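Local structure of transcriptional regulator (2H0A) at residues A[12-16]-A[216-220]; A[16-21]-A[233-238]; A[110-116]-A[145-150]. The protein probably acts as a CcpA-like transcriptional regulator of the LacI/GalR type, with a core that resembles periplasmic sugar-binding proteins. One frame throughout, in Å; residues are numbered along the deposited sequence.

Interaction 1 of 3, residues A[12-16]-A[216-220]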
ATOM      1  N   GLU A  12      -0.850  -4.514  -9.202  1.00 50.94           N
ATOM      2  CA  GLU A  12      -1.228  -5.348 -10.338  1.00 48.25           C
ATOM      3  C   GLU A  12      -0.300  -5.103 -11.531  1.00 46.82           C
ATOM      4  O   GLU A  12      -0.121  -5.972 -12.382  1.00 45.17           O
ATOM      5  CB  GLU A  12      -2.679  -5.070 -10.736  1.00 48.72           C
ATOM      6  CG  GLU A  12      -3.120  -5.763 -12.015  1.00 51.53           C
ATOM      7  CD  GLU A  12      -3.262  -7.267 -11.862  1.00 54.08           C
ATOM      8  OE1 GLU A  12      -2.517  -7.859 -11.053  1.00 55.84           O
ATOM      9  OE2 GLU A  12      -4.111  -7.860 -12.564  1.00 54.67           O
ATOM     10  N   PHE A  13       0.298  -3.916 -11.574  1.00 45.84           N
ATOM     11  CA  PHE A  13       1.197  -3.537 -12.656  1.00 44.99           C
ATOM     12  C   PHE A  13       2.441  -4.403 -12.650  1.00 46.03           C
ATOM     13  O   PHE A  13       3.014  -4.701 -13.702  1.00 47.01           O
ATOM     14  CB  PHE A  13       1.596  -2.068 -12.515  1.00 43.35           C
ATOM     15  CG  PHE A  13       2.576  -1.593 -13.560  1.00 41.72           C
ATOM     16  CD1 PHE A  13       2.162  -1.335 -14.860  1.00 38.92           C
ATOM     17  CD2 PHE A  13       3.917  -1.390 -13.235  1.00 40.13           C
ATOM     18  CE1 PHE A  13       3.069  -0.878 -15.819  1.00 37.34           C
ATOM     19  CE2 PHE A  13       4.824  -0.932 -14.191  1.00 38.67           C
ATOM     20  CZ  PHE A  13       4.398  -0.678 -15.481  1.00 35.86           C
ATOM     21  N   TYR A  14       2.869  -4.806 -11.463  1.00 46.69           N
ATOM     22  CA  TYR A  14       4.050  -5.635 -11.361  1.00 47.69           C
ATOM     23  C   TYR A  14       3.688  -7.093 -11.526  1.00 47.55           C
ATOM     24  O   TYR A  14       4.512  -7.890 -11.966  1.00 48.84           O
ATOM     25  CB  TYR A  14       4.761  -5.361 -10.039  1.00 50.84           C
ATOM     26  CG  TYR A  14       5.250  -3.938  -9.993  1.00 56.88           C
ATOM     27  CD1 TYR A  14       6.346  -3.536 -10.759  1.00 58.99           C
ATOM     28  CD2 TYR A  14       4.527  -2.959  -9.315  1.00 60.10           C
ATOM     29  CE1 TYR A  14       6.699  -2.196 -10.864  1.00 62.29           C
ATOM     30  CE2 TYR A  14       4.869  -1.614  -9.412  1.00 63.85           C
ATOM     31  CZ  TYR A  14       5.954  -1.238 -10.194  1.00 64.89           C
ATOM     32  OH  TYR A  14       6.256   0.101 -10.332  1.00 67.08           O
ATOM     33  N   ARG A  15       2.454  -7.455 -11.202  1.00 46.60           N
ATOM     34  CA  ARG A  15       2.071  -8.845 -11.373  1.00 46.09           C
ATOM     35  C   ARG A  15       2.100  -9.116 -12.868  1.00 45.95           C
ATOM     36  O   ARG A  15       2.708 -10.087 -13.318  1.00 46.54           O
ATOM     37  CB  ARG A  15       0.666  -9.126 -10.833  1.00 45.47           C
ATOM     38  CG  ARG A  15       0.296 -10.604 -10.914  1.00 45.69           C
ATOM     39  CD  ARG A  15      -1.191 -10.873 -10.723  1.00 45.98           C
ATOM     40  NE  ARG A  15      -1.996 -10.412 -11.852  1.00 48.24           N
ATOM     41  CZ  ARG A  15      -1.890 -10.880 -13.092  1.00 49.58           C
ATOM     42  NH1 ARG A  15      -1.012 -11.830 -13.381  1.00 50.12           N
ATOM     43  NH2 ARG A  15      -2.658 -10.388 -14.051  1.00 51.27           N
ATOM     44  N   ARG A  16       1.453  -8.240 -13.634  1.00 45.12           N
ATOM     45  CA  ARG A  16       1.390  -8.375 -15.090  1.00 43.93           C
ATOM     46  C   ARG A  16       2.762  -8.283 -15.735  1.00 43.00           C
ATOM     47  O   ARG A  16       3.028  -8.953 -16.728  1.00 43.18           O
ATOM     48  CB  ARG A  16       0.499  -7.291 -15.693  1.00 41.98           C
ATOM     49  CG  ARG A  16      -0.921  -7.277 -15.169  1.00 42.81           C
ATOM     50  CD  ARG A  16      -1.630  -6.024 -15.650  1.00 43.14           C
ATOM     51  NE  ARG A  16      -1.702  -5.979 -17.106  1.00 44.24           N
ATOM     52  CZ  ARG A  16      -2.033  -4.903 -17.811  1.00 42.40           C
ATOM     53  NH1 ARG A  16      -2.329  -3.766 -17.195  1.00 40.33           N
ATOM     54  NH2 ARG A  16      -2.060  -4.967 -19.134  1.00 40.09           N
ATOM     55  N   ASP A 216      -3.876   2.220 -17.330  1.00 40.87           N
ATOM     56  CA  ASP A 216      -3.322   0.886 -17.065  1.00 42.13           C
ATOM     57  C   ASP A 216      -3.972  -0.377 -17.624  1.00 41.58           C
ATOM     58  O   ASP A 216      -3.422  -1.460 -17.512  1.00 40.95           O
ATOM     59  CB  ASP A 216      -3.473   0.467 -15.597  1.00 44.13           C
ATOM     60  CG  ASP A 216      -2.370   1.018 -14.696  1.00 47.29           C
ATOM     61  OD1 ASP A 216      -1.297   1.446 -15.185  1.00 49.57           O
ATOM     62  OD2 ASP A 216      -2.572   1.001 -13.465  1.00 48.95           O
ATOM     63  N   GLY A 217      -5.148  -0.242 -18.221  1.00 41.37           N
ATOM     64  CA  GLY A 217      -5.792  -1.403 -18.802  1.00 42.05           C
ATOM     65  C   GLY A 217      -5.734  -2.742 -18.079  1.00 43.85           C
ATOM     66  O   GLY A 217      -5.605  -3.797 -18.711  1.00 45.28           O
ATOM     67  N   HIS A 218      -5.743  -2.707 -16.751  1.00 43.50           N
ATOM     68  CA  HIS A 218      -5.683  -3.929 -15.961  1.00 42.94           C
ATOM     69  C   HIS A 218      -6.794  -4.917 -16.263  1.00 45.21           C
ATOM     70  O   HIS A 218      -7.884  -4.532 -16.679  1.00 46.09           O
ATOM     71  CB  HIS A 218      -5.719  -3.618 -14.465  1.00 40.35           C
ATOM     72  CG  HIS A 218      -4.458  -3.015 -13.947  1.00 38.98           C
ATOM     73  ND1 HIS A 218      -3.214  -3.389 -14.403  1.00 40.48           N
ATOM     74  CD2 HIS A 218      -4.245  -2.076 -12.997  1.00 40.30           C
ATOM     75  CE1 HIS A 218      -2.287  -2.705 -13.759  1.00 40.01           C
ATOM     76  NE2 HIS A 218      -2.886  -1.901 -12.900  1.00 40.95           N
ATOM     77  N   PRO A 219      -6.529  -6.214 -16.056  1.00 46.79           N
ATOM     78  CA  PRO A 219      -7.532  -7.249 -16.311  1.00 46.65           C
ATOM     79  C   PRO A 219      -8.857  -6.979 -15.593  1.00 46.73           C
ATOM     80  O   PRO A 219      -9.928  -7.147 -16.166  1.00 45.78           O
ATOM     81  CB  PRO A 219      -6.848  -8.514 -15.803  1.00 46.07           C
ATOM     82  CG  PRO A 219      -5.412  -8.253 -16.121  1.00 45.73           C
ATOM     83  CD  PRO A 219      -5.234  -6.817 -15.692  1.00 47.18           C
ATOM     84  N   PHE A 220      -8.787  -6.549 -14.342  1.00 47.02           N
ATOM     85  CA  PHE A 220     -10.007  -6.301 -13.599  1.00 48.31           C
ATOM     86  C   PHE A 220     -10.864  -5.195 -14.197  1.00 49.86           C
ATOM     87  O   PHE A 220     -12.006  -4.994 -13.792  1.00 49.98           O
ATOM     88  CB  PHE A 220      -9.680  -6.000 -12.130  1.00 47.80           C
ATOM     89  CG  PHE A 220      -9.022  -4.664 -11.890  1.00 47.28           C
ATOM     90  CD1 PHE A 220      -9.731  -3.475 -12.049  1.00 47.83           C
ATOM     91  CD2 PHE A 220      -7.708  -4.598 -11.439  1.00 48.30           C
ATOM     92  CE1 PHE A 220      -9.141  -2.247 -11.756  1.00 46.42           C
ATOM     93  CE2 PHE A 220      -7.110  -3.371 -11.143  1.00 46.30           C
ATOM     94  CZ  PHE A 220      -7.830  -2.197 -11.303  1.00 46.71           C
TER
HETATM   95  O   HOH W   1      -1.144  -1.678 -10.655  1.00 19.65           O

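Interaction 2 of 3, residues A[16-21]-A[233-238]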
ATOM      1  N   ARG A  16       1.453  -8.240 -13.634  1.00 45.12           N
ATOM      2  CA  ARG A  16       1.390  -8.375 -15.090  1.00 43.93           C
ATOM      3  C   ARG A  16       2.762  -8.283 -15.735  1.00 43.00           C
ATOM      4  O   ARG A  16       3.028  -8.953 -16.728  1.00 43.18           O
ATOM      5  CB  ARG A  16       0.499  -7.291 -15.693  1.00 41.98           C
ATOM      6  CG  ARG A  16      -0.921  -7.277 -15.169  1.00 42.81           C
ATOM      7  CD  ARG A  16      -1.630  -6.024 -15.650  1.00 43.14           C
ATOM      8  NE  ARG A  16      -1.702  -5.979 -17.106  1.00 44.24           N
ATOM      9  CZ  ARG A  16      -2.033  -4.903 -17.811  1.00 42.40           C
ATOM     10  NH1 ARG A  16      -2.329  -3.766 -17.195  1.00 40.33           N
ATOM     11  NH2 ARG A  16      -2.060  -4.967 -19.134  1.00 40.09           N
ATOM     12  N   LEU A  17       3.623  -7.448 -15.164  1.00 42.71           N
ATOM     13  CA  LEU A  17       4.969  -7.239 -15.680  1.00 41.96           C
ATOM     14  C   LEU A  17       5.779  -8.521 -15.592  1.00 41.71           C
ATOM     15  O   LEU A  17       6.454  -8.905 -16.542  1.00 41.41           O
ATOM     16  CB  LEU A  17       5.666  -6.134 -14.886  1.00 42.13           C
ATOM     17  CG  LEU A  17       6.780  -5.380 -15.612  1.00 44.10           C
ATOM     18  CD1 LEU A  17       6.175  -4.595 -16.771  1.00 45.02           C
ATOM     19  CD2 LEU A  17       7.481  -4.434 -14.658  1.00 43.98           C
ATOM     20  N   VAL A  18       5.691  -9.186 -14.445  1.00 42.08           N
ATOM     21  CA  VAL A  18       6.415 -10.427 -14.201  1.00 41.02           C
ATOM     22  C   VAL A  18       5.809 -11.601 -14.952  1.00 42.31           C
ATOM     23  O   VAL A  18       6.518 -12.521 -15.353  1.00 42.29           O
ATOM     24  CB  VAL A  18       6.438 -10.757 -12.706  1.00 40.72           C
ATOM     25  CG1 VAL A  18       7.003 -12.147 -12.498  1.00 41.30           C
ATOM     26  CG2 VAL A  18       7.267  -9.727 -11.956  1.00 37.31           C
ATOM     27  N   GLU A  19       4.494 -11.589 -15.129  1.00 43.79           N
ATOM     28  CA  GLU A  19       3.859 -12.662 -15.873  1.00 46.12           C
ATOM     29  C   GLU A  19       4.456 -12.584 -17.267  1.00 47.82           C
ATOM     30  O   GLU A  19       4.720 -13.608 -17.902  1.00 48.67           O
ATOM     31  CB  GLU A  19       2.348 -12.457 -15.953  1.00 47.38           C
ATOM     32  CG  GLU A  19       1.613 -13.572 -16.693  1.00 51.05           C
ATOM     33  CD  GLU A  19       0.100 -13.377 -16.702  1.00 54.48           C
ATOM     34  OE1 GLU A  19      -0.494 -13.295 -15.604  1.00 56.57           O
ATOM     35  OE2 GLU A  19      -0.496 -13.309 -17.803  1.00 55.43           O
ATOM     36  N   GLY A  20       4.680 -11.352 -17.726  1.00 48.19           N
ATOM     37  CA  GLY A  20       5.253 -11.131 -19.039  1.00 48.53           C
ATOM     38  C   GLY A  20       6.676 -11.644 -19.135  1.00 49.99           C
ATOM     39  O   GLY A  20       7.069 -12.190 -20.159  1.00 50.63           O
ATOM     40  N   ILE A  21       7.446 -11.470 -18.066  1.00 51.09           N
ATOM     41  CA  ILE A  21       8.835 -11.918 -18.021  1.00 51.73           C
ATOM     42  C   ILE A  21       8.916 -13.431 -17.868  1.00 54.15           C
ATOM     43  O   ILE A  21       9.677 -14.093 -18.574  1.00 54.27           O
ATOM     44  CB  ILE A  21       9.590 -11.278 -16.840  1.00 49.81           C
ATOM     45  CG1 ILE A  21       9.691  -9.764 -17.039  1.00 48.36           C
ATOM     46  CG2 ILE A  21      10.958 -11.902 -16.710  1.00 49.09           C
ATOM     47  CD1 ILE A  21      10.285  -9.022 -15.868  1.00 46.54           C
ATOM     48  N   VAL A 233       1.495  -4.067 -20.506  1.00 37.50           N
ATOM     49  CA  VAL A 233       2.446  -4.416 -19.448  1.00 38.58           C
ATOM     50  C   VAL A 233       3.137  -5.775 -19.561  1.00 39.44           C
ATOM     51  O   VAL A 233       4.334  -5.880 -19.319  1.00 39.79           O
ATOM     52  CB  VAL A 233       1.773  -4.285 -18.064  1.00 38.26           C
ATOM     53  CG1 VAL A 233       2.804  -4.399 -16.967  1.00 38.55           C
ATOM     54  CG2 VAL A 233       1.058  -2.949 -17.965  1.00 36.52           C
ATOM     55  N   GLU A 234       2.398  -6.811 -19.927  1.00 40.25           N
ATOM     56  CA  GLU A 234       3.004  -8.126 -20.077  1.00 40.86           C
ATOM     57  C   GLU A 234       4.010  -8.080 -21.220  1.00 39.09           C
ATOM     58  O   GLU A 234       5.159  -8.503 -21.064  1.00 39.36           O
ATOM     59  CB  GLU A 234       1.936  -9.188 -20.358  1.00 43.36           C
ATOM     60  CG  GLU A 234       0.875  -9.289 -19.277  1.00 48.47           C
ATOM     61  CD  GLU A 234      -0.237  -8.268 -19.442  1.00 52.62           C
ATOM     62  OE1 GLU A 234       0.060  -7.111 -19.814  1.00 55.33           O
ATOM     63  OE2 GLU A 234      -1.412  -8.615 -19.189  1.00 54.60           O
ATOM     64  N   ALA A 235       3.575  -7.548 -22.361  1.00 37.43           N
ATOM     65  CA  ALA A 235       4.440  -7.431 -23.541  1.00 36.58           C
ATOM     66  C   ALA A 235       5.689  -6.618 -23.203  1.00 35.37           C
ATOM     67  O   ALA A 235       6.774  -6.869 -23.741  1.00 34.49           O
ATOM     68  CB  ALA A 235       3.671  -6.774 -24.693  1.00 34.56           C
ATOM     69  N   MET A 236       5.527  -5.636 -22.313  1.00 33.94           N
ATOM     70  CA  MET A 236       6.643  -4.798 -21.886  1.00 32.59           C
ATOM     71  C   MET A 236       7.631  -5.647 -21.086  1.00 32.72           C
ATOM     72  O   MET A 236       8.839  -5.494 -21.227  1.00 31.33           O
ATOM     73  CB  MET A 236       6.137  -3.621 -21.037  1.00 31.70           C
ATOM     74  CG  MET A 236       5.363  -2.557 -21.822  1.00 29.33           C
ATOM     75  SD  MET A 236       4.699  -1.216 -20.795  1.00 23.58           S
ATOM     76  CE  MET A 236       6.213  -0.546 -20.215  1.00 24.07           C
ATOM     77  N   GLY A 237       7.103  -6.545 -20.253  1.00 32.95           N
ATOM     78  CA  GLY A 237       7.949  -7.427 -19.461  1.00 31.94           C
ATOM     79  C   GLY A 237       8.598  -8.456 -20.371  1.00 32.95           C
ATOM     80  O   GLY A 237       9.806  -8.703 -20.292  1.00 31.91           O
ATOM     81  N   ALA A 238       7.789  -9.056 -21.241  1.00 32.32           N
ATOM     82  CA  ALA A 238       8.282 -10.035 -22.213  1.00 33.21           C
ATOM     83  C   ALA A 238       9.397  -9.441 -23.075  1.00 32.61           C
ATOM     84  O   ALA A 238      10.400 -10.095 -23.332  1.00 33.22           O
ATOM     85  CB  ALA A 238       7.141 -10.517 -23.108  1.00 33.69           C
TER

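Interaction 3 of 3, residues A[110-116]-A[145-150]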
ATOM      1  N   ALA A 110     -12.604  15.091 -23.971  1.00 39.34           N
ATOM      2  CA  ALA A 110     -12.958  16.371 -24.556  1.00 39.28           C
ATOM      3  C   ALA A 110     -14.167  16.257 -25.481  1.00 40.79           C
ATOM      4  O   ALA A 110     -14.618  17.247 -26.040  1.00 43.40           O
ATOM      5  CB  ALA A 110     -11.777  16.911 -25.326  1.00 36.20           C
ATOM      6  N   ARG A 111     -14.703  15.058 -25.638  1.00 41.37           N
ATOM      7  CA  ARG A 111     -15.834  14.869 -26.531  1.00 41.99           C
ATOM      8  C   ARG A 111     -17.137  14.682 -25.771  1.00 42.95           C
ATOM      9  O   ARG A 111     -18.153  14.312 -26.360  1.00 43.05           O
ATOM     10  CB  ARG A 111     -15.578  13.652 -27.418  1.00 43.68           C
ATOM     11  CG  ARG A 111     -14.201  13.636 -28.074  1.00 46.92           C
ATOM     12  CD  ARG A 111     -13.959  12.328 -28.798  1.00 50.18           C
ATOM     13  NE  ARG A 111     -14.977  12.116 -29.818  1.00 55.52           N
ATOM     14  CZ  ARG A 111     -15.293  10.934 -30.333  1.00 57.15           C
ATOM     15  NH1 ARG A 111     -14.667   9.840 -29.923  1.00 56.89           N
ATOM     16  NH2 ARG A 111     -16.248  10.850 -31.252  1.00 59.07           N
ATOM     17  N   PHE A 112     -17.108  14.949 -24.468  1.00 44.05           N
ATOM     18  CA  PHE A 112     -18.291  14.782 -23.624  1.00 42.99           C
ATOM     19  C   PHE A 112     -18.751  16.035 -22.885  1.00 42.68           C
ATOM     20  O   PHE A 112     -17.970  16.940 -22.609  1.00 41.15           O
ATOM     21  CB  PHE A 112     -18.049  13.687 -22.577  1.00 43.18           C
ATOM     22  CG  PHE A 112     -17.688  12.358 -23.157  1.00 42.68           C
ATOM     23  CD1 PHE A 112     -16.428  12.142 -23.710  1.00 43.50           C
ATOM     24  CD2 PHE A 112     -18.608  11.319 -23.149  1.00 40.99           C
ATOM     25  CE1 PHE A 112     -16.088  10.905 -24.247  1.00 43.99           C
ATOM     26  CE2 PHE A 112     -18.286  10.080 -23.679  1.00 42.52           C
ATOM     27  CZ  PHE A 112     -17.019   9.868 -24.232  1.00 43.40           C
ATOM     28  N   PRO A 113     -20.046  16.091 -22.555  1.00 43.76           N
ATOM     29  CA  PRO A 113     -20.660  17.211 -21.834  1.00 44.13           C
ATOM     30  C   PRO A 113     -20.219  17.224 -20.359  1.00 44.89           C
ATOM     31  O   PRO A 113     -19.798  16.195 -19.820  1.00 45.24           O
ATOM     32  CB  PRO A 113     -22.155  16.931 -21.974  1.00 43.56           C
ATOM     33  CG  PRO A 113     -22.242  16.155 -23.249  1.00 42.28           C
ATOM     34  CD  PRO A 113     -21.080  15.224 -23.146  1.00 42.90           C
ATOM     35  N   GLY A 114     -20.316  18.383 -19.712  1.00 44.06           N
ATOM     36  CA  GLY A 114     -19.932  18.481 -18.316  1.00 42.96           C
ATOM     37  C   GLY A 114     -18.440  18.677 -18.125  1.00 42.96           C
ATOM     38  O   GLY A 114     -17.651  18.191 -18.937  1.00 43.64           O
ATOM     39  N   PRO A 115     -18.020  19.376 -17.051  1.00 41.46           N
ATOM     40  CA  PRO A 115     -16.618  19.659 -16.721  1.00 39.89           C
ATOM     41  C   PRO A 115     -15.743  18.419 -16.569  1.00 38.43           C
ATOM     42  O   PRO A 115     -16.169  17.392 -16.053  1.00 38.69           O
ATOM     43  CB  PRO A 115     -16.727  20.444 -15.423  1.00 39.86           C
ATOM     44  CG  PRO A 115     -17.943  19.846 -14.795  1.00 41.64           C
ATOM     45  CD  PRO A 115     -18.897  19.797 -15.947  1.00 40.43           C
ATOM     46  N   ILE A 116     -14.505  18.537 -17.016  1.00 37.29           N
ATOM     47  CA  ILE A 116     -13.557  17.444 -16.959  1.00 36.55           C
ATOM     48  C   ILE A 116     -12.605  17.589 -15.767  1.00 36.63           C
ATOM     49  O   ILE A 116     -11.949  18.627 -15.598  1.00 36.02           O
ATOM     50  CB  ILE A 116     -12.745  17.397 -18.257  1.00 35.24           C
ATOM     51  CG1 ILE A 116     -13.699  17.222 -19.444  1.00 34.08           C
ATOM     52  CG2 ILE A 116     -11.714  16.288 -18.178  1.00 35.32           C
ATOM     53  CD1 ILE A 116     -13.072  17.491 -20.797  1.00 32.57           C
ATOM     54  N   LEU A 145      -6.324  18.604 -24.132  1.00 51.81           N
ATOM     55  CA  LEU A 145      -7.478  19.393 -23.706  1.00 51.64           C
ATOM     56  C   LEU A 145      -7.406  20.796 -24.281  1.00 51.89           C
ATOM     57  O   LEU A 145      -8.399  21.340 -24.743  1.00 50.40           O
ATOM     58  CB  LEU A 145      -7.534  19.488 -22.178  1.00 51.06           C
ATOM     59  CG  LEU A 145      -8.048  18.261 -21.427  1.00 51.13           C
ATOM     60  CD1 LEU A 145      -8.043  18.555 -19.937  1.00 47.77           C
ATOM     61  CD2 LEU A 145      -9.456  17.906 -21.918  1.00 49.58           C
ATOM     62  N   LYS A 146      -6.216  21.375 -24.239  1.00 54.03           N
ATOM     63  CA  LYS A 146      -5.993  22.713 -24.756  1.00 56.58           C
ATOM     64  C   LYS A 146      -6.321  22.740 -26.239  1.00 56.89           C
ATOM     65  O   LYS A 146      -7.110  23.564 -26.699  1.00 57.39           O
ATOM     66  CB  LYS A 146      -4.532  23.109 -24.546  1.00 59.05           C
ATOM     67  CG  LYS A 146      -4.200  24.522 -24.965  1.00 62.74           C
ATOM     68  CD  LYS A 146      -2.757  24.859 -24.642  1.00 66.17           C
ATOM     69  CE  LYS A 146      -2.461  26.326 -24.943  1.00 69.19           C
ATOM     70  NZ  LYS A 146      -1.051  26.702 -24.619  1.00 72.86           N
ATOM     71  N   GLU A 147      -5.717  21.814 -26.974  1.00 57.46           N
ATOM     72  CA  GLU A 147      -5.898  21.715 -28.413  1.00 58.39           C
ATOM     73  C   GLU A 147      -7.331  21.428 -28.827  1.00 56.74           C
ATOM     74  O   GLU A 147      -7.675  21.556 -30.001  1.00 57.94           O
ATOM     75  CB  GLU A 147      -4.959  20.640 -28.971  1.00 61.69           C
ATOM     76  CG  GLU A 147      -3.509  20.877 -28.562  1.00 68.71           C
ATOM     77  CD  GLU A 147      -2.537  19.864 -29.137  1.00 72.53           C
ATOM     78  OE1 GLU A 147      -2.775  18.644 -28.984  1.00 73.50           O
ATOM     79  OE2 GLU A 147      -1.524  20.297 -29.732  1.00 74.92           O
ATOM     80  N   ALA A 148      -8.174  21.059 -27.871  1.00 53.82           N
ATOM     81  CA  ALA A 148      -9.565  20.756 -28.177  1.00 50.91           C
ATOM     82  C   ALA A 148     -10.518  21.878 -27.767  1.00 50.13           C
ATOM     83  O   ALA A 148     -11.737  21.741 -27.896  1.00 49.72           O
ATOM     84  CB  ALA A 148      -9.966  19.457 -27.507  1.00 49.09           C
ATOM     85  N   GLY A 149      -9.959  22.980 -27.271  1.00 48.99           N
ATOM     86  CA  GLY A 149     -10.772  24.111 -26.854  1.00 48.33           C
ATOM     87  C   GLY A 149     -11.299  24.064 -25.427  1.00 47.68           C
ATOM     88  O   GLY A 149     -11.959  25.005 -24.969  1.00 48.19           O
ATOM     89  N   ARG A 150     -11.009  22.976 -24.717  1.00 46.01           N
ATOM     90  CA  ARG A 150     -11.468  22.811 -23.344  1.00 42.95           C
ATOM     91  C   ARG A 150     -10.290  22.671 -22.388  1.00 42.08           C
ATOM     92  O   ARG A 150     -10.153  21.653 -21.712  1.00 41.94           O
ATOM     93  CB  ARG A 150     -12.354  21.575 -23.243  1.00 41.31           C
ATOM     94  CG  ARG A 150     -13.395  21.484 -24.348  1.00 40.13           C
ATOM     95  CD  ARG A 150     -14.254  20.232 -24.211  1.00 37.47           C
ATOM     96  NE  ARG A 150     -14.972  20.195 -22.938  1.00 36.86           N
ATOM     97  CZ  ARG A 150     -15.830  19.242 -22.597  1.00 37.40           C
ATOM     98  NH1 ARG A 150     -16.076  18.243 -23.434  1.00 37.02           N
ATOM     99  NH2 ARG A 150     -16.459  19.295 -21.434  1.00 37.38           N
TER

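Interaction 1 of 3, residues A[12-16]-A[216-220]
Arg16, Glu12 and His218 make a mainly polar contact between the two lobes of the core. The start of helix 12-25 meets the loop between strand 210-215 and helix 220-224. Arg16 carries most of the polar link. Its NH1 gives one hydrogen bond to Asp216 O at 2.6 Å, running nearly along the C=O axis, with the acceptor in the guanidinium plane. Arg16 NH1 also bonds His218 ND1 at 3.0 Å, tilted from the imidazole plane. Guanidinium and ring stand almost upright to each other, their planes 80° apart. The bend at chi3 (61°) turns the end of the arginine toward these two acceptors. With a leucine at this position, Asp216 O and His218 ND1 would probably lose their common donor, and the two lobes a polar tie.

Segment 12-16 belongs to the N-terminal lobe and 216-220 to the C-terminal lobe of a periplasmic-binding-protein-like fold. In LacI/GalR relatives the effector site lies in the cleft between such lobes. The His218 ring is sandwiched here. Glu12 CG lies over one face in a CH-pi contact, 3.5 Å from the centroid, and Asp216 CB covers the opposite face. A water joins His218 NE2 to Phe13 N, and it accepts from Phe13 N at 2.8 Å. Pro219 CD packs over a face of the Arg16 guanidinium and lies 3.5 Å from Glu12 OE2. The Glu12 carboxylate is held by Arg15 in a side-on salt bridge, with NE 2.7 Å from OE1. Asp189 on helix 189-200 accepts a bond from His218 N.

Interaction 2 of 3, residues A[16-21]-A[233-238]
Gly20 and Gly237 face each other where two helices cross very closely. The short axes of 16-21 and 233-238 approach to 6.5 Å at an angle of 46°. With no side chains on the glycines, backbone meets backbone. Gly20 CA lies 3.3 Å from Glu234 O, and Gly237 CA lies 3.6 Å from Leu17 O. Both are CA-H...O contacts, and Glu234 CA makes a third to Arg16 O. A CB on either glycine would collide with the facing carbonyl oxygen, Glu234 O or Leu17 O. Ala238 extends the close seam, its CB beside Gly20 O, and Ile21 CG1 packs against Gly237 O.

On one side of the glycines the contact is apolar. Leu17 CD1 touches Val233 CG1 at 3.4 Å, the two side chains roughly perpendicular. The same CD1 branch also reaches as far as Met236 CB.

Val233 CG2 lies over one face of the Arg16 guanidinium, 3.6 Å from NH1. Glu234 forms a salt bridge with that group. Arg16 NH2 bonds Glu234 OE1 at 3.1 Å on its syn side, and Arg16 NE makes a weak bond to OE2. The planes are 81° apart, far from a flat paired fork. The bend of Glu234 at chi2 (84°) brings its carboxylate alongside the NE and NH2 of Arg16. Arg16 is positioned further by Asp216 and His218, which take NH1, and by Gln231 O, which takes NH2.

Ile21 and Leu17 reach strand 58-62, and Met236 reaches Phe260 of strand 257-265. This is tight, small-residue helix packing between the first and last long helices of the chain, which lie against the sheet of the N-terminal Rossmann-like lobe.

Interaction 3 of 3, residues A[110-116]-A[145-150]
Ile116 CD1 and Leu145 CD2 meet at 3.8 Å in the apolar centre of this contact, the two side chains running antiparallel past one another. Ala110 CB adds to it, touching Ala148 CB at 3.8 Å and Leu145 CD2 at 4.2 Å. Ile116 has a second neighbour. Its CD1 sits over the centre of the Arg150 guanidinium, 3.7 Å from CZ, the isoleucine running nearly perpendicular to the arginine chain.

The contact joins two neighbouring parts at one end of the C-terminal lobe. Segment 110-116 leads from helix 99-109 into strand 116-121. Segment 145-150 ends helix 133-147, the helix of the right-handed type of beta-alpha-beta crossover expected between the parallel strands 116-121 and 157-160. A Schellman motif closes this helix at Gly149, whose positive phi turns the chain so that Arg150 faces the loop.

Arg150 makes the polar edge. Its chain is extended to CD and then bends at chi3 (60°), and the loop carbonyls lie around the guanidinium rim. NH1 bonds Ala110 O at 3.1 Å, from above that carbonyl's plane. NH1 also points at Phe112 O, but the modelled distance is too short to be reliable, so that bond is doubtful. NH2 makes weak bonds to Phe112 O and to Gly114 O, both 3.0 Å. Beyond the loop, Phe112 packs on strands 182-185 and 210-215, and Pro113 O takes a bond from Asn183.

Overall arrangement
Interactions 1 and 2 are neighbours on helix 12-25, with centres 10 Å apart. They share Arg16 and touch where Phe13 O meets Val233 CG1 at 3.3 Å. Interaction 1 spans the two lobes, while interaction 2 packs helices within the N-terminal lobe, just after the chain returns there from strand 227-230. Their segments alternate along the sequence. Interaction 3 is separate, at the far part of the C-terminal lobe, with its centre about 28 Å from that of interaction 1 and about 34 Å from that of interaction 2. Of the three, interaction 1 lies at the interlobe cleft, where related regulators bind effectors.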